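Local coordinates for protein enolase (PDB 3UGV) that probably catalyses a magnesium-dependent reaction on a carboxylate substrate, as members of the mandelate racemase/muconate lactonizing branch of the enolase superfamily do, at residues F[58-63]-F[353-358]; F[87-92]-F[125-130]; F[105-110]-F[129-134]; F[254-259]-F[278-283]; F[332-337]-F[344-349]. One frame throughout, in Å; residues are numbered along the deposited sequence.

Interaction 1: residues F[58-63]-F[353-358]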
# COMPACT_ATOMS: atom_id res chain seq x y z
N LEU F 58 35.00 -11.34 -27.69
CA LEU F 58 34.05 -10.62 -28.54
C LEU F 58 33.51 -11.56 -29.63
O LEU F 58 34.26 -12.34 -30.21
CB LEU F 58 34.72 -9.43 -29.23
CG LEU F 58 35.38 -8.37 -28.37
CD1 LEU F 58 36.25 -7.45 -29.23
CD2 LEU F 58 34.35 -7.56 -27.61
N ILE F 59 32.21 -11.50 -29.89
CA ILE F 59 31.67 -12.16 -31.07
C ILE F 59 31.38 -11.09 -32.13
O ILE F 59 30.56 -10.19 -31.92
CB ILE F 59 30.40 -12.96 -30.74
CG1 ILE F 59 30.74 -14.10 -29.79
CG2 ILE F 59 29.74 -13.49 -32.02
CD1 ILE F 59 29.54 -14.72 -29.10
N LEU F 60 32.09 -11.17 -33.25
CA LEU F 60 31.90 -10.25 -34.38
C LEU F 60 30.79 -10.77 -35.28
O LEU F 60 30.80 -11.93 -35.69
CB LEU F 60 33.19 -10.10 -35.19
CG LEU F 60 34.19 -9.02 -34.78
CD1 LEU F 60 34.63 -9.16 -33.35
CD2 LEU F 60 35.41 -9.05 -35.69
N ILE F 61 29.83 -9.91 -35.59
CA ILE F 61 28.65 -10.33 -36.33
C ILE F 61 28.51 -9.56 -37.63
O ILE F 61 28.54 -8.33 -37.64
CB ILE F 61 27.39 -10.11 -35.47
CG1 ILE F 61 27.44 -11.01 -34.25
CG2 ILE F 61 26.12 -10.34 -36.30
CD1 ILE F 61 26.40 -10.68 -33.22
N ASP F 62 28.36 -10.30 -38.73
CA ASP F 62 28.21 -9.73 -40.07
C ASP F 62 26.93 -10.23 -40.74
O ASP F 62 26.74 -11.43 -40.90
CB ASP F 62 29.41 -10.10 -40.94
CG ASP F 62 30.59 -9.17 -40.75
OD1 ASP F 62 30.57 -8.06 -41.34
OD2 ASP F 62 31.54 -9.56 -40.04
N ILE F 63 26.07 -9.30 -41.13
CA ILE F 63 24.85 -9.62 -41.83
C ILE F 63 25.05 -9.36 -43.32
O ILE F 63 25.65 -8.35 -43.69
CB ILE F 63 23.69 -8.72 -41.37
CG1 ILE F 63 23.41 -8.91 -39.89
CG2 ILE F 63 22.43 -9.05 -42.13
CD1 ILE F 63 22.93 -10.28 -39.56
N ASP F 353 38.44 -1.74 -28.89
CA ASP F 353 39.11 -0.92 -29.91
C ASP F 353 40.01 -1.68 -30.90
O ASP F 353 40.10 -1.32 -32.07
CB ASP F 353 39.93 0.20 -29.25
CG ASP F 353 39.10 1.42 -28.91
OD1 ASP F 353 37.85 1.33 -28.97
OD2 ASP F 353 39.69 2.47 -28.57
N PRO F 354 40.70 -2.72 -30.42
CA PRO F 354 41.64 -3.40 -31.33
C PRO F 354 40.98 -3.98 -32.59
O PRO F 354 41.64 -4.01 -33.62
CB PRO F 354 42.23 -4.50 -30.46
CG PRO F 354 42.19 -3.94 -29.08
CD PRO F 354 40.91 -3.13 -29.02
N ILE F 355 39.72 -4.40 -32.52
CA ILE F 355 39.06 -4.98 -33.69
C ILE F 355 38.34 -3.95 -34.56
O ILE F 355 37.70 -4.30 -35.54
CB ILE F 355 38.10 -6.13 -33.30
CG1 ILE F 355 37.13 -5.68 -32.22
CG2 ILE F 355 38.87 -7.34 -32.82
CD1 ILE F 355 35.95 -4.91 -32.74
N LEU F 356 38.44 -2.68 -34.19
CA LEU F 356 37.89 -1.61 -35.02
C LEU F 356 39.01 -0.89 -35.75
O LEU F 356 40.10 -0.71 -35.21
CB LEU F 356 37.11 -0.59 -34.18
CG LEU F 356 35.98 -1.02 -33.25
CD1 LEU F 356 35.39 0.20 -32.56
CD2 LEU F 356 34.91 -1.77 -34.04
N GLN F 357 38.72 -0.47 -36.98
CA GLN F 357 39.64 0.36 -37.74
C GLN F 357 39.69 1.75 -37.15
O GLN F 357 40.77 2.33 -36.98
CB GLN F 357 39.20 0.42 -39.20
CG GLN F 357 39.45 -0.88 -39.95
CD GLN F 357 39.20 -0.76 -41.44
OE1 GLN F 357 39.19 0.34 -41.99
NE2 GLN F 357 39.00 -1.90 -42.09
N GLU F 358 38.52 2.27 -36.81
CA GLU F 358 38.39 3.64 -36.35
C GLU F 358 37.41 3.74 -35.19
O GLU F 358 36.23 4.05 -35.38
CB GLU F 358 37.95 4.52 -37.50
CG GLU F 358 38.32 5.99 -37.37
CD GLU F 358 38.16 6.73 -38.69
OE1 GLU F 358 37.38 7.71 -38.74
OE2 GLU F 358 38.81 6.33 -39.68

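Interaction 2: residues F[87-92]-F[125-130]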
# COMPACT_ATOMS: atom_id res chain seq x y z
N VAL F 87 27.59 -18.78 -30.55
CA VAL F 87 27.85 -18.90 -31.98
C VAL F 87 26.87 -19.86 -32.69
O VAL F 87 26.27 -19.50 -33.70
CB VAL F 87 29.30 -19.32 -32.26
CG1 VAL F 87 29.38 -20.06 -33.59
CG2 VAL F 87 30.21 -18.10 -32.24
N PRO F 88 26.70 -21.08 -32.15
CA PRO F 88 25.71 -21.95 -32.77
C PRO F 88 24.32 -21.34 -32.70
O PRO F 88 23.56 -21.46 -33.66
CB PRO F 88 25.77 -23.22 -31.92
CG PRO F 88 27.14 -23.21 -31.34
CD PRO F 88 27.45 -21.76 -31.08
N ALA F 89 23.99 -20.69 -31.60
CA ALA F 89 22.68 -20.07 -31.47
C ALA F 89 22.47 -19.00 -32.55
O ALA F 89 21.38 -18.88 -33.11
CB ALA F 89 22.50 -19.46 -30.09
N LEU F 90 23.51 -18.23 -32.82
CA LEU F 90 23.45 -17.18 -33.82
C LEU F 90 23.27 -17.76 -35.22
O LEU F 90 22.49 -17.24 -36.02
CB LEU F 90 24.69 -16.29 -33.76
CG LEU F 90 24.73 -15.33 -32.58
CD1 LEU F 90 26.07 -14.64 -32.49
CD2 LEU F 90 23.60 -14.32 -32.68
N HIS F 91 23.99 -18.84 -35.52
CA HIS F 91 23.89 -19.46 -36.84
C HIS F 91 22.53 -20.15 -37.02
O HIS F 91 22.02 -20.23 -38.14
CB HIS F 91 25.05 -20.43 -37.07
CG HIS F 91 26.37 -19.75 -37.27
ND1 HIS F 91 27.57 -20.42 -37.24
CD2 HIS F 91 26.67 -18.45 -37.51
CE1 HIS F 91 28.56 -19.56 -37.45
NE2 HIS F 91 28.04 -18.36 -37.62
N ASP F 92 21.95 -20.61 -35.92
CA ASP F 92 20.61 -21.19 -35.95
C ASP F 92 19.55 -20.14 -36.24
O ASP F 92 18.53 -20.43 -36.85
CB ASP F 92 20.29 -21.87 -34.62
CG ASP F 92 20.55 -23.37 -34.65
OD1 ASP F 92 20.52 -23.95 -35.76
OD2 ASP F 92 20.77 -23.95 -33.56
N MET F 125 18.16 -14.21 -24.84
CA MET F 125 18.13 -12.78 -25.01
C MET F 125 19.43 -12.29 -25.68
O MET F 125 19.40 -11.44 -26.57
CB MET F 125 17.93 -12.10 -23.64
CG MET F 125 17.89 -10.57 -23.65
SD MET F 125 16.68 -9.96 -24.85
CE MET F 125 15.63 -9.00 -23.77
N ILE F 126 20.55 -12.85 -25.24
CA ILE F 126 21.87 -12.43 -25.73
C ILE F 126 22.09 -12.71 -27.23
O ILE F 126 22.67 -11.88 -27.93
CB ILE F 126 23.00 -13.04 -24.88
CG1 ILE F 126 22.88 -12.53 -23.45
CG2 ILE F 126 24.35 -12.67 -25.46
CD1 ILE F 126 24.00 -12.96 -22.55
N ALA F 127 21.63 -13.86 -27.71
CA ALA F 127 21.77 -14.16 -29.13
C ALA F 127 20.89 -13.21 -29.93
O ALA F 127 21.34 -12.63 -30.92
CB ALA F 127 21.41 -15.58 -29.41
N ALA F 128 19.65 -13.04 -29.49
CA ALA F 128 18.72 -12.12 -30.15
C ALA F 128 19.21 -10.67 -30.15
O ALA F 128 19.00 -9.97 -31.12
CB ALA F 128 17.34 -12.21 -29.53
N SER F 129 19.84 -10.23 -29.06
CA SER F 129 20.32 -8.85 -28.95
C SER F 129 21.43 -8.57 -29.96
O SER F 129 21.49 -7.49 -30.56
CB SER F 129 20.81 -8.54 -27.53
OG SER F 129 19.74 -8.53 -26.60
N GLY F 130 22.31 -9.55 -30.15
CA GLY F 130 23.38 -9.45 -31.13
C GLY F 130 22.88 -9.33 -32.55
O GLY F 130 23.43 -8.57 -33.36

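Interaction 3: residues F[105-110]-F[129-134]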
# COMPACT_ATOMS: atom_id res chain seq x y z
N ALA F 105 12.28 -4.98 -35.83
CA ALA F 105 11.19 -5.25 -34.92
C ALA F 105 10.52 -6.60 -35.16
O ALA F 105 10.18 -7.30 -34.20
CB ALA F 105 10.17 -4.13 -34.99
N GLU F 106 10.34 -6.97 -36.42
CA GLU F 106 9.74 -8.27 -36.72
C GLU F 106 10.69 -9.38 -36.30
O GLU F 106 10.27 -10.41 -35.78
CB GLU F 106 9.37 -8.37 -38.20
CG GLU F 106 8.34 -7.32 -38.62
CD GLU F 106 7.78 -7.54 -40.02
OE1 GLU F 106 8.19 -8.50 -40.71
OE2 GLU F 106 6.92 -6.72 -40.42
N ILE F 107 11.97 -9.14 -36.51
CA ILE F 107 13.00 -10.12 -36.21
C ILE F 107 13.20 -10.30 -34.70
O ILE F 107 13.39 -11.42 -34.23
CB ILE F 107 14.32 -9.73 -36.86
CG1 ILE F 107 14.21 -9.86 -38.38
CG2 ILE F 107 15.45 -10.57 -36.32
CD1 ILE F 107 15.51 -9.57 -39.14
N TYR F 108 13.15 -9.21 -33.96
CA TYR F 108 13.29 -9.26 -32.51
C TYR F 108 12.18 -10.15 -31.94
O TYR F 108 12.43 -10.99 -31.09
CB TYR F 108 13.23 -7.85 -31.92
CG TYR F 108 13.36 -7.73 -30.41
CD1 TYR F 108 14.54 -8.07 -29.75
CD2 TYR F 108 12.32 -7.23 -29.64
CE1 TYR F 108 14.67 -7.95 -28.37
CE2 TYR F 108 12.43 -7.10 -28.26
CZ TYR F 108 13.60 -7.46 -27.63
OH TYR F 108 13.72 -7.33 -26.26
N ASP F 109 10.96 -9.99 -32.45
CA ASP F 109 9.87 -10.85 -32.02
C ASP F 109 10.07 -12.32 -32.42
O ASP F 109 9.91 -13.21 -31.58
CB ASP F 109 8.53 -10.34 -32.52
CG ASP F 109 7.40 -11.30 -32.22
OD1 ASP F 109 6.92 -11.30 -31.07
OD2 ASP F 109 6.99 -12.06 -33.15
N LYS F 110 10.45 -12.57 -33.67
CA LYS F 110 10.67 -13.94 -34.17
C LYS F 110 11.82 -14.68 -33.48
O LYS F 110 11.70 -15.87 -33.19
CB LYS F 110 10.90 -13.95 -35.69
CG LYS F 110 9.74 -13.38 -36.52
CD LYS F 110 10.11 -13.29 -38.01
CE LYS F 110 8.97 -12.72 -38.84
NZ LYS F 110 9.27 -12.75 -40.30
N SER F 129 19.84 -10.23 -29.06
CA SER F 129 20.32 -8.85 -28.95
C SER F 129 21.43 -8.57 -29.96
O SER F 129 21.49 -7.49 -30.56
CB SER F 129 20.81 -8.54 -27.53
OG SER F 129 19.74 -8.53 -26.60
N GLY F 130 22.31 -9.55 -30.15
CA GLY F 130 23.38 -9.45 -31.13
C GLY F 130 22.88 -9.33 -32.55
O GLY F 130 23.43 -8.57 -33.36
N VAL F 131 21.83 -10.09 -32.87
CA VAL F 131 21.21 -10.01 -34.18
C VAL F 131 20.59 -8.64 -34.31
O VAL F 131 20.76 -7.97 -35.33
CB VAL F 131 20.09 -11.06 -34.33
CG1 VAL F 131 19.20 -10.72 -35.51
CG2 VAL F 131 20.68 -12.46 -34.45
N ASP F 132 19.87 -8.22 -33.27
CA ASP F 132 19.17 -6.95 -33.30
C ASP F 132 20.09 -5.78 -33.65
O ASP F 132 19.76 -4.96 -34.51
CB ASP F 132 18.48 -6.69 -31.96
CG ASP F 132 17.57 -5.48 -31.99
OD1 ASP F 132 16.44 -5.60 -32.53
OD2 ASP F 132 17.96 -4.42 -31.44
N MET F 133 21.24 -5.70 -32.98
CA MET F 133 22.19 -4.61 -33.24
C MET F 133 22.71 -4.62 -34.67
O MET F 133 22.73 -3.59 -35.33
CB MET F 133 23.35 -4.65 -32.25
CG MET F 133 22.94 -4.26 -30.86
SD MET F 133 24.33 -4.34 -29.73
CE MET F 133 24.47 -6.11 -29.48
N ALA F 134 23.13 -5.79 -35.15
CA ALA F 134 23.57 -5.94 -36.53
C ALA F 134 22.49 -5.52 -37.52
O ALA F 134 22.75 -4.80 -38.48
CB ALA F 134 24.00 -7.38 -36.80

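Interaction 4: residues F[254-259]-F[278-283]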
# COMPACT_ATOMS: atom_id res chain seq x y z
N VAL F 254 24.86 -5.80 -4.30
CA VAL F 254 24.46 -7.18 -4.02
C VAL F 254 23.99 -7.87 -5.29
O VAL F 254 23.94 -7.25 -6.34
CB VAL F 254 23.34 -7.27 -2.95
CG1 VAL F 254 23.78 -6.59 -1.66
CG2 VAL F 254 22.03 -6.68 -3.46
N VAL F 255 23.66 -9.15 -5.19
CA VAL F 255 23.29 -9.94 -6.36
C VAL F 255 22.06 -9.36 -7.07
O VAL F 255 21.08 -8.97 -6.44
CB VAL F 255 23.07 -11.43 -6.01
CG1 VAL F 255 21.88 -11.58 -5.10
CG2 VAL F 255 22.88 -12.22 -7.28
N TYR F 256 22.12 -9.32 -8.39
CA TYR F 256 21.28 -8.42 -9.18
C TYR F 256 19.78 -8.62 -9.10
O TYR F 256 19.04 -7.68 -9.37
CB TYR F 256 21.72 -8.39 -10.65
CG TYR F 256 21.39 -9.63 -11.50
CD1 TYR F 256 20.08 -9.87 -11.95
CD2 TYR F 256 22.39 -10.51 -11.90
CE1 TYR F 256 19.79 -10.98 -12.77
CE2 TYR F 256 22.11 -11.62 -12.72
CZ TYR F 256 20.81 -11.85 -13.15
OH TYR F 256 20.56 -12.94 -13.94
N ASP F 257 19.32 -9.82 -8.74
CA ASP F 257 17.87 -10.05 -8.67
C ASP F 257 17.28 -9.91 -7.25
O ASP F 257 16.12 -10.23 -7.03
CB ASP F 257 17.46 -11.39 -9.31
CG ASP F 257 18.08 -12.59 -8.60
OD1 ASP F 257 18.89 -12.39 -7.68
OD2 ASP F 257 17.75 -13.74 -8.97
N ASN F 258 18.09 -9.43 -6.31
CA ASN F 258 17.61 -9.18 -4.96
C ASN F 258 16.97 -7.81 -4.84
O ASN F 258 17.59 -6.88 -4.34
CB ASN F 258 18.74 -9.32 -3.92
CG ASN F 258 18.24 -9.16 -2.51
OD1 ASN F 258 17.04 -9.12 -2.29
ND2 ASN F 258 19.16 -9.08 -1.53
N PHE F 259 15.73 -7.68 -5.31
CA PHE F 259 15.03 -6.39 -5.31
C PHE F 259 14.57 -5.95 -3.92
O PHE F 259 14.50 -4.75 -3.64
CB PHE F 259 13.81 -6.43 -6.25
CG PHE F 259 14.16 -6.49 -7.70
CD1 PHE F 259 15.47 -6.38 -8.12
CD2 PHE F 259 13.16 -6.63 -8.66
CE1 PHE F 259 15.79 -6.43 -9.48
CE2 PHE F 259 13.48 -6.67 -10.01
CZ PHE F 259 14.80 -6.58 -10.41
N ASN F 278 22.13 -5.80 -15.62
CA ASN F 278 21.63 -7.18 -15.67
C ASN F 278 20.13 -7.31 -15.92
O ASN F 278 19.58 -8.40 -15.75
CB ASN F 278 22.00 -7.92 -14.39
CG ASN F 278 23.45 -8.38 -14.38
OD1 ASN F 278 23.81 -9.36 -15.05
ND2 ASN F 278 24.28 -7.69 -13.61
N PHE F 279 19.48 -6.21 -16.29
CA PHE F 279 18.08 -6.23 -16.70
C PHE F 279 17.93 -7.01 -18.01
O PHE F 279 18.47 -6.60 -19.05
CB PHE F 279 17.57 -4.81 -16.98
CG PHE F 279 17.34 -3.99 -15.76
CD1 PHE F 279 17.25 -4.57 -14.50
CD2 PHE F 279 17.20 -2.61 -15.87
CE1 PHE F 279 17.02 -3.80 -13.40
CE2 PHE F 279 16.98 -1.84 -14.76
CZ PHE F 279 16.88 -2.43 -13.52
N TYR F 280 17.20 -8.11 -17.99
CA TYR F 280 16.89 -8.82 -19.23
C TYR F 280 15.55 -8.35 -19.81
O TYR F 280 14.52 -8.97 -19.57
CB TYR F 280 16.92 -10.34 -19.01
CG TYR F 280 18.33 -10.87 -18.91
CD1 TYR F 280 19.05 -11.19 -20.06
CD2 TYR F 280 18.96 -11.01 -17.67
CE1 TYR F 280 20.35 -11.66 -19.98
CE2 TYR F 280 20.26 -11.46 -17.58
CZ TYR F 280 20.95 -11.79 -18.74
OH TYR F 280 22.25 -12.25 -18.67
N GLY F 281 15.58 -7.25 -20.56
CA GLY F 281 14.38 -6.71 -21.18
C GLY F 281 13.73 -5.57 -20.40
O GLY F 281 13.96 -5.39 -19.20
N PRO F 282 12.90 -4.77 -21.09
CA PRO F 282 12.27 -3.59 -20.49
C PRO F 282 11.24 -3.94 -19.42
O PRO F 282 11.02 -3.16 -18.49
CB PRO F 282 11.57 -2.90 -21.69
CG PRO F 282 12.20 -3.50 -22.93
CD PRO F 282 12.65 -4.89 -22.54
N ARG F 283 10.58 -5.07 -19.56
CA ARG F 283 9.63 -5.46 -18.54
C ARG F 283 10.38 -5.65 -17.21
O ARG F 283 9.88 -5.30 -16.14
CB ARG F 283 8.82 -6.71 -18.93
CG ARG F 283 8.03 -7.34 -17.77
CD ARG F 283 6.97 -8.27 -18.28
NE ARG F 283 5.96 -7.53 -19.04
CZ ARG F 283 5.26 -8.03 -20.05
NH1 ARG F 283 5.45 -9.28 -20.44
NH2 ARG F 283 4.37 -7.28 -20.68

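Interaction 5: residues F[332-337]-F[344-349]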
# COMPACT_ATOMS: atom_id res chain seq x y z
N VAL F 332 27.22 1.64 -30.19
CA VAL F 332 25.77 1.60 -30.17
C VAL F 332 25.30 2.52 -29.06
O VAL F 332 24.34 3.29 -29.21
CB VAL F 332 25.21 0.19 -29.88
CG1 VAL F 332 23.69 0.20 -29.99
CG2 VAL F 332 25.79 -0.83 -30.84
N GLY F 333 26.00 2.45 -27.93
CA GLY F 333 25.71 3.32 -26.81
C GLY F 333 25.60 4.79 -27.18
O GLY F 333 24.58 5.44 -26.92
N ALA F 334 26.64 5.33 -27.80
CA ALA F 334 26.62 6.75 -28.15
C ALA F 334 25.47 7.07 -29.12
O ALA F 334 24.82 8.13 -29.00
CB ALA F 334 27.97 7.19 -28.71
N HIS F 335 25.19 6.16 -30.05
CA HIS F 335 24.08 6.38 -30.99
C HIS F 335 22.73 6.52 -30.30
O HIS F 335 22.05 7.52 -30.50
CB HIS F 335 24.03 5.29 -32.08
CG HIS F 335 24.99 5.53 -33.20
ND1 HIS F 335 24.67 6.30 -34.30
CD2 HIS F 335 26.26 5.10 -33.40
CE1 HIS F 335 25.70 6.33 -35.13
NE2 HIS F 335 26.68 5.61 -34.60
N VAL F 336 22.35 5.55 -29.47
CA VAL F 336 21.03 5.59 -28.83
C VAL F 336 20.95 6.66 -27.75
O VAL F 336 19.86 7.18 -27.49
CB VAL F 336 20.58 4.22 -28.21
CG1 VAL F 336 20.46 3.17 -29.28
CG2 VAL F 336 21.55 3.77 -27.12
N MET F 337 22.08 7.00 -27.13
CA MET F 337 22.08 8.07 -26.12
C MET F 337 21.72 9.41 -26.74
O MET F 337 21.20 10.30 -26.05
CB MET F 337 23.42 8.16 -25.38
CG MET F 337 23.67 7.02 -24.42
SD MET F 337 22.69 7.17 -22.92
CE MET F 337 23.72 8.31 -21.98
N HIS F 344 21.98 10.03 -19.45
CA HIS F 344 22.72 10.50 -18.29
C HIS F 344 24.22 10.40 -18.57
O HIS F 344 24.84 11.39 -18.99
CB HIS F 344 22.28 9.72 -17.04
CG HIS F 344 22.79 10.29 -15.76
ND1 HIS F 344 22.88 9.55 -14.59
CD2 HIS F 344 23.26 11.53 -15.45
CE1 HIS F 344 23.37 10.31 -13.63
NE2 HIS F 344 23.63 11.51 -14.13
N TRP F 345 24.80 9.23 -18.38
CA TRP F 345 26.23 9.02 -18.68
C TRP F 345 26.42 7.87 -19.65
O TRP F 345 25.67 6.88 -19.62
CB TRP F 345 27.03 8.68 -17.42
CG TRP F 345 27.24 9.78 -16.41
CD1 TRP F 345 26.42 10.09 -15.36
CD2 TRP F 345 28.37 10.65 -16.31
NE1 TRP F 345 26.96 11.10 -14.62
CE2 TRP F 345 28.16 11.48 -15.18
CE3 TRP F 345 29.53 10.84 -17.07
CZ2 TRP F 345 29.08 12.47 -14.79
CZ3 TRP F 345 30.44 11.82 -16.68
CH2 TRP F 345 30.21 12.61 -15.55
N LEU F 346 27.46 7.98 -20.47
CA LEU F 346 27.88 6.89 -21.34
C LEU F 346 29.09 6.19 -20.73
O LEU F 346 30.10 6.83 -20.43
CB LEU F 346 28.25 7.42 -22.72
CG LEU F 346 28.67 6.30 -23.67
CD1 LEU F 346 27.86 6.34 -24.95
CD2 LEU F 346 30.15 6.35 -23.96
N GLU F 347 29.01 4.88 -20.53
CA GLU F 347 30.17 4.17 -20.01
C GLU F 347 31.16 3.94 -21.14
O GLU F 347 30.81 3.35 -22.16
CB GLU F 347 29.78 2.82 -19.41
CG GLU F 347 30.97 2.09 -18.79
CD GLU F 347 30.61 0.72 -18.27
OE1 GLU F 347 30.79 0.45 -17.05
OE2 GLU F 347 30.14 -0.11 -19.08
N TRP F 348 32.40 4.39 -20.97
CA TRP F 348 33.40 4.22 -22.01
C TRP F 348 34.54 3.32 -21.58
O TRP F 348 35.04 3.42 -20.46
CB TRP F 348 33.95 5.58 -22.49
CG TRP F 348 34.99 5.48 -23.60
CD1 TRP F 348 34.76 5.50 -24.95
CD2 TRP F 348 36.42 5.35 -23.44
NE1 TRP F 348 35.95 5.40 -25.63
CE2 TRP F 348 36.98 5.30 -24.73
CE3 TRP F 348 37.27 5.27 -22.33
CZ2 TRP F 348 38.36 5.18 -24.95
CZ3 TRP F 348 38.64 5.15 -22.55
CH2 TRP F 348 39.17 5.10 -23.85
N GLN F 349 34.93 2.43 -22.49
CA GLN F 349 36.12 1.60 -22.31
C GLN F 349 36.67 1.30 -23.70
O GLN F 349 35.94 1.41 -24.68
CB GLN F 349 35.79 0.31 -21.56
CG GLN F 349 35.01 -0.71 -22.38
CD GLN F 349 33.55 -0.36 -22.55
OE1 GLN F 349 32.92 0.24 -21.66
NE2 GLN F 349 32.99 -0.74 -23.69

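Interaction 1: residues F[58-63]-F[353-358]
Leu58 and Ile355 meet through a methyl and a methylene: CD1 of Leu58 comes to 3.6 Å from CG1 of Ile355, the two side chains crossing obliquely. Leu60, two residues further along the same strand, adds a looser contact, with its CD1 4.4 Å from the same CG1 of Ile355. One branch of the isoleucine is therefore approached by two leucine methyls, and no hydrogen bond runs between the segments.

On the leucine side the reach comes from an extended chain. In Leu58, CD1 lies anti to CA (chi2 167°) and forms the far end of the side chain. In Ile355 the first torsion decides: its CG1 sits between the backbone N and the carbonyl carbon (chi1 52°), which puts this methylene, rather than CG2, nearest to the strand.

The strand belongs to the three-stranded antiparallel sheet of the N-terminal domain of the mandelate racemase/muconate lactonizing family, and Ile355 ends a short 3-10 segment that belongs to the C-terminal, enolase-like part of the chain. The contact is thus one point where the sheet meets a loop from the far end of the chain. The loop is held in a tight turn by Leu356 N bonded to Asp353 O at 3.0 Å, and that turn presents the isoleucine to the sheet. Leu58 and Leu60 point toward the loop, whereas Ile59 and Ile61 between and beyond them pack on helix 83-97. Trp379 packs on Leu60 and gives its NE1 to Asp62 OD2 beside it.

Interaction 2: residues F[87-92]-F[125-130]
Helices 83-97 and 123-142 come close at Leu90 and Ala127, whose CA atoms are only 5.8 Å apart, and no hydrogen bond links the two segments. The small Ala89, Ala127 and Gly130 are consistent with so close an approach. The methyl of Ala127 faces the methyl of Ala89, CB to CB at 4.1 Å, and CD2 of Leu90 lies the same distance, 4.1 Å, from that CB of Ala127. The leucine goes further in: its CD2 settles against the backbone, 3.3 Å from the carbonyl O of Ala127. With chi2 at 172° its other methyl, CD1, continues the chain anti to CA. Leu90 therefore bridges helix and sheet, touching Ala127 with CD2 while also packing on Ile59 and Ile61. Gly130, one turn beyond Ala127, has no side chain, and a CB placed there would stand about 4.1 Å from the same CD2 of Leu90.

Further round helix 83-97, Asp92 forms a salt bridge with Lys84 of a second subunit, so this helix also takes part in the assembly. What results is a close helix pair lined with alanines, lying over the antiparallel sheet in the alpha+beta N-terminal domain that enolase superfamily members place beside their barrel.

Interaction 3: residues F[105-110]-F[129-134]
The apolar half of this contact is a single pair of branches: CG2 of Ile107 lies 3.8 Å from CG1 of Val131, the two side chains crossing at about a right angle. Each of these methyls points opposite its own backbone N, with chi1 of Val131 at 164°, and both side chains leave their helices toward the other. Around the pair, Leu97 packs on Ile107 and Met93 on Val131, so the branches belong to a larger apolar layer shared with helix 83-97.

The second kind of contact sets a carboxylate beside an aromatic side chain without a hydrogen bond between them. Here the helices come nearest, Tyr108 CA to Asp132 CA at 6.4 Å. OD1 of Asp132 is 4.0 Å from CB of Tyr108 and 4.2 Å from its CD1. The ring and carboxylate planes are turned 59° against each other. OD1 has its real polar partner elsewhere, in the hydroxyl of Ser308 near the start of helix 306-320, which also packs on the tyrosine.

Chemically, then, Tyr108 offers Asp132 carbon and no donor. The Ser308 bond is one of those satisfying this buried carboxylate, whose other oxygen is also hydrogen-bonded outside the two segments; the nearby start of helix 306-320 may help as well. Through Ser308, helix 123-142 is tied by a polar link to the C-terminal domain.

Interaction 4: residues F[254-259]-F[278-283]
The side-chain amide of Asn278 lies flat on the ring of Tyr256, the two planes only 4° apart. These residues sit in loops following strands 249-251 and 273-275 of the superfamily's beta/alpha barrel, and the Asn278 side chain is about 7 Å from the magnesium ion bound by Asp225, Glu251 and Glu277. The stack begins with a CH-pi contact: CB of Asn278 stands over the ring face, 3.6 Å from the centroid of Tyr256 and 20° off the normal. Beyond it, CG of Asn278 lies 3.4 Å from CD2 of Tyr256, so the amide extends over one side of the ring. Glu252 OE2 accepts a hydrogen bond from Asn278 ND2, which helps to fix the rotation of the amide.

Tyr256 takes the torsion that puts its ring between the backbone N and the carbonyl carbon (chi1 74°), turning it onto the asparagine. Its hydroxyl bonds to the backbone N of Tyr120 of a second subunit, whose ring also meets it. A leucine here would probably leave the amide without its flat partner and that Tyr120 N without this acceptor. Across the segments, the hydroxyl's neighbour is the second tyrosine ring: OH of Tyr256 is 3.9 Å from CE2 of Tyr280.

Interaction 5: residues F[332-337]-F[344-349]
This is a helix-on-strand contact inside the C-terminal domain, made by apolar side chains on main chain: helix 330-337 packs against strand 346-348, joined by Leu346 and Met337. Leu346 sends its CD1 onto the helix backbone, 3.3 Å from N of Ala334 and 3.5 Å from C of Gly333, with CB of Ala334 3.9 Å away. Glycine matters at this spot, because a CB on Gly333 would sit tight against that same methyl. The leucine's chi2 of 126° lies off the usual staggered values, which fits a methyl pressed close to main chain.

Helix and strand segments run nearly antiparallel, at 164°, with their axes 8.9 Å apart. That is how a helix lies against the strand following it in a beta/alpha barrel, here consistent with the last strand of the modified barrel of the enolase superfamily. Val158 and Trp310 pack on Met337 from the same chain.

Met337 serves the other end of the contact. Its chain is bent at both chi2 and chi3, which folds CE back over the incoming backbone: that methyl lies 3.4 Å from O of Trp345 and 3.5 Å from N of His344. On the segment's other side, CD1 of Trp345 lies over the ring centre of His344.

How the interactions relate
All five contacts are largely buried, but interaction 5 lies nearest the middle of the chain, about 8 Å from its centre, against 15 to 18 Å for the rest. Interactions 2 and 3 share helix 123-142 and sit in the N-terminal domain; interaction 1 rests beside them, Ile61 and Ile63 of its strand packing on that helix. Met125 then touches Tyr280 and Gly281, tying interaction 2 to interaction 4, while Met133 reaches Val332 of interaction 5. Interactions 1, 2 and 5 are made by apolar side chains, which in 2 and 5 also press on backbone atoms. Interaction 3 adds a carboxylate, and interaction 4, close to the metal and to a second subunit, relies on an amide stacked on a ring.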